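Local coordinates for core protein P7 (Pseudomonas phage phi12, PDB 2Q82) that is a structural core protein of the phage, probably acting in assembly of the inner capsid and packaging of its RNA genome, at residues A[26-32]-A[59-65]. Residues are numbered along the deposited sequence; the frame is centred on the assembly and turned at random.
Sequences LMVMSHN and AVAVLGD
Strands 26-30 and 59-63 run parallel, twisted by 30°, and are laced by four nearly straight 2.8 Å bonds: Ala61 N to Met27 O, Met29 N to Ala61 O, Leu63 N to Met29 O and, just past the first strand, His31 N to Leu63 O. At the N-terminal end, the Met27 N to Ala59 O bond is weak at 3.4 Å. On one face, Met27, Met29, Val60 and Val62 gather. CG1 of Val60 leans on Met29 CB at 3.8 Å while its CG2 meets Met27 CG at 3.9 Å, so one valine straddles two selenomethionines. The selenium of Met29, on an extended chain, passes 4.2 Å from Val62 CG2. Past the strand, His31 lies alongside Val62, whose CG1 sits at the ring edge, and the ring nitrogens bind Asp34 O and Gln95 N. On the other face, Val28, Ala61 and Leu63 line up, with Val28 and Leu63 against Phe74 of helix 68-76; the end of Leu26 bends in, CD1 4.2 Å from Ala61 CB. Asn32 grips Asp65 twice: its OD1 takes Asp65 N in the carbonyl plane, on a lone pair (2.9 Å), and its ND2 gives to Asp65 OD1 from above the carboxylate, the two planes being 65° apart. Ser97 OG also bonds that OD1. These inner strands of a five-stranded parallel sheet are mostly apolar on both faces, with Ser30 OG bonded to Asp101, and the Asn32-Asp65 pair joins the segments just past the strands' C-terminal ends.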
ATOM      1  N   LEU A  26      -1.527  -2.891  11.653  1.00 29.43           N
ATOM      2  CA  LEU A  26      -2.193  -1.636  11.429  1.00 26.76           C
ATOM      3  C   LEU A  26      -3.640  -1.794  11.855  1.00 26.60           C
ATOM      4  O   LEU A  26      -4.322  -2.692  11.369  1.00 25.22           O
ATOM      5  CB  LEU A  26      -2.141  -1.272   9.953  1.00 25.10           C
ATOM      6  CG  LEU A  26      -3.064  -0.106   9.602  1.00 24.86           C
ATOM      7  CD1 LEU A  26      -2.541   1.167  10.214  1.00 24.68           C
ATOM      8  CD2 LEU A  26      -3.170   0.039   8.113  1.00 27.23           C
HETATM    9  N   MSE A  27      -4.122  -0.964  12.780  1.00 27.25           N
HETATM   10  CA  MSE A  27      -5.530  -1.116  13.112  1.00 31.21           C
HETATM   11  C   MSE A  27      -6.316  -0.344  12.107  1.00 26.81           C
HETATM   12  O   MSE A  27      -5.964   0.759  11.703  1.00 23.54           O
HETATM   13  CB  MSE A  27      -5.991  -0.538  14.436  1.00 39.62           C
HETATM   14  CG  MSE A  27      -5.043  -0.450  15.541  1.00 56.39           C
HETATM   15 SE   MSE A  27      -4.926  -2.101  16.424  1.00 69.87          SE
HETATM   16  CE  MSE A  27      -3.381  -2.511  15.417  1.00 73.56           C
ATOM     17  N   VAL A  28      -7.456  -0.937  11.807  1.00 24.50           N
ATOM     18  CA  VAL A  28      -8.373  -0.425  10.846  1.00 23.38           C
ATOM     19  C   VAL A  28      -9.748  -0.256  11.442  1.00 24.41           C
ATOM     20  O   VAL A  28     -10.334  -1.193  11.973  1.00 22.65           O
ATOM     21  CB  VAL A  28      -8.409  -1.373   9.693  1.00 23.21           C
ATOM     22  CG1 VAL A  28      -9.630  -1.160   8.890  1.00 25.80           C
ATOM     23  CG2 VAL A  28      -7.170  -1.179   8.874  1.00 21.06           C
HETATM   24  N   MSE A  29     -10.279   0.948  11.305  1.00 23.19           N
HETATM   25  CA  MSE A  29     -11.568   1.254  11.885  1.00 24.79           C
HETATM   26  C   MSE A  29     -12.646   1.731  10.905  1.00 24.35           C
HETATM   27  O   MSE A  29     -12.473   2.748  10.240  1.00 21.03           O
HETATM   28  CB  MSE A  29     -11.351   2.306  12.973  1.00 27.23           C
HETATM   29  CG  MSE A  29     -12.601   2.906  13.547  1.00 35.78           C
HETATM   30 SE   MSE A  29     -12.246   4.536  14.578  1.00 38.18          SE
HETATM   31  CE  MSE A  29     -14.098   4.846  15.116  1.00 45.19           C
ATOM     32  N   SER A  30     -13.756   0.991  10.837  1.00 22.08           N
ATOM     33  CA  SER A  30     -14.875   1.356   9.978  1.00 23.71           C
ATOM     34  C   SER A  30     -15.615   2.502  10.641  1.00 26.32           C
ATOM     35  O   SER A  30     -16.150   2.349  11.744  1.00 25.81           O
ATOM     36  CB  SER A  30     -15.836   0.200   9.798  1.00 22.52           C
ATOM     37  OG  SER A  30     -16.964   0.619   9.047  1.00 24.28           O
ATOM     38  N   HIS A  31     -15.681   3.637   9.954  1.00 27.28           N
ATOM     39  CA  HIS A  31     -16.304   4.800  10.551  1.00 29.64           C
ATOM     40  C   HIS A  31     -16.477   5.985   9.603  1.00 30.31           C
ATOM     41  O   HIS A  31     -15.553   6.353   8.884  1.00 30.58           O
ATOM     42  CB  HIS A  31     -15.442   5.215  11.738  1.00 28.16           C
ATOM     43  CG  HIS A  31     -15.860   6.486  12.392  1.00 31.21           C
ATOM     44  ND1 HIS A  31     -16.953   6.567  13.244  1.00 31.29           N
ATOM     45  CD2 HIS A  31     -15.331   7.725  12.362  1.00 30.91           C
ATOM     46  CE1 HIS A  31     -17.061   7.792  13.700  1.00 33.16           C
ATOM     47  NE2 HIS A  31     -16.087   8.528  13.179  1.00 33.19           N
ATOM     48  N   ASN A  32     -17.675   6.565   9.618  1.00 30.76           N
ATOM     49  CA  ASN A  32     -17.995   7.743   8.813  1.00 32.57           C
ATOM     50  C   ASN A  32     -18.181   8.865   9.798  1.00 34.09           C
ATOM     51  O   ASN A  32     -18.831   8.674  10.820  1.00 34.63           O
ATOM     52  CB  ASN A  32     -19.315   7.585   8.072  1.00 29.59           C
ATOM     53  CG  ASN A  32     -19.205   6.684   6.888  1.00 29.19           C
ATOM     54  OD1 ASN A  32     -18.328   6.861   6.049  1.00 32.23           O
ATOM     55  ND2 ASN A  32     -20.099   5.716   6.797  1.00 27.51           N
ATOM     56  N   ALA A  59      -0.933   3.190  15.043  1.00 38.42           N
ATOM     57  CA  ALA A  59      -1.890   3.935  14.273  1.00 34.56           C
ATOM     58  C   ALA A  59      -3.208   3.288  14.084  1.00 31.98           C
ATOM     59  O   ALA A  59      -3.302   2.068  14.107  1.00 31.29           O
ATOM     60  CB  ALA A  59      -1.287   4.098  12.908  1.00 34.75           C
ATOM     61  N   VAL A  60      -4.231   4.114  13.908  1.00 28.21           N
ATOM     62  CA  VAL A  60      -5.568   3.624  13.610  1.00 25.79           C
ATOM     63  C   VAL A  60      -5.942   4.326  12.306  1.00 26.47           C
ATOM     64  O   VAL A  60      -6.014   5.549  12.248  1.00 27.30           O
ATOM     65  CB  VAL A  60      -6.606   3.985  14.665  1.00 23.74           C
ATOM     66  CG1 VAL A  60      -7.994   3.581  14.178  1.00 23.67           C
ATOM     67  CG2 VAL A  60      -6.285   3.264  15.961  1.00 24.17           C
ATOM     68  N   ALA A  61      -6.127   3.544  11.250  1.00 23.65           N
ATOM     69  CA  ALA A  61      -6.527   4.091   9.970  1.00 23.90           C
ATOM     70  C   ALA A  61      -8.042   4.000   9.962  1.00 24.58           C
ATOM     71  O   ALA A  61      -8.607   2.928  10.174  1.00 23.97           O
ATOM     72  CB  ALA A  61      -5.952   3.275   8.831  1.00 23.38           C
ATOM     73  N   VAL A  62      -8.686   5.140   9.724  1.00 22.00           N
ATOM     74  CA  VAL A  62     -10.132   5.228   9.708  1.00 19.73           C
ATOM     75  C   VAL A  62     -10.670   5.187   8.293  1.00 23.28           C
ATOM     76  O   VAL A  62     -10.327   6.026   7.459  1.00 22.63           O
ATOM     77  CB  VAL A  62     -10.602   6.518  10.380  1.00 21.56           C
ATOM     78  CG1 VAL A  62     -12.119   6.526  10.496  1.00 22.27           C
ATOM     79  CG2 VAL A  62      -9.958   6.643  11.747  1.00 20.98           C
ATOM     80  N   LEU A  63     -11.529   4.208   8.049  1.00 20.79           N
ATOM     81  CA  LEU A  63     -12.126   4.032   6.750  1.00 23.12           C
ATOM     82  C   LEU A  63     -13.616   4.212   6.724  1.00 24.87           C
ATOM     83  O   LEU A  63     -14.338   3.589   7.488  1.00 24.64           O
ATOM     84  CB  LEU A  63     -11.821   2.613   6.239  1.00 23.06           C
ATOM     85  CG  LEU A  63     -10.431   2.420   5.617  1.00 25.52           C
ATOM     86  CD1 LEU A  63      -9.401   2.639   6.613  1.00 26.21           C
ATOM     87  CD2 LEU A  63     -10.290   1.057   5.066  1.00 26.44           C
ATOM     88  N   GLY A  64     -14.074   5.088   5.847  1.00 27.53           N
ATOM     89  CA  GLY A  64     -15.504   5.291   5.683  1.00 27.35           C
ATOM     90  C   GLY A  64     -15.903   4.926   4.263  1.00 30.90           C
ATOM     91  O   GLY A  64     -15.143   4.323   3.500  1.00 28.50           O
ATOM     92  N   ASP A  65     -17.115   5.301   3.895  1.00 29.60           N
ATOM     93  CA  ASP A  65     -17.625   5.012   2.576  1.00 33.77           C
ATOM     94  C   ASP A  65     -16.712   5.432   1.471  1.00 32.39           C
ATOM     95  O   ASP A  65     -16.706   4.809   0.425  1.00 33.34           O
ATOM     96  CB  ASP A  65     -18.943   5.720   2.399  1.00 38.03           C
ATOM     97  CG  ASP A  65     -20.055   4.996   3.078  1.00 44.29           C
ATOM     98  OD1 ASP A  65     -19.884   4.448   4.165  1.00 46.34           O
ATOM     99  OD2 ASP A  65     -21.150   4.968   2.533  1.00 50.18           O
TER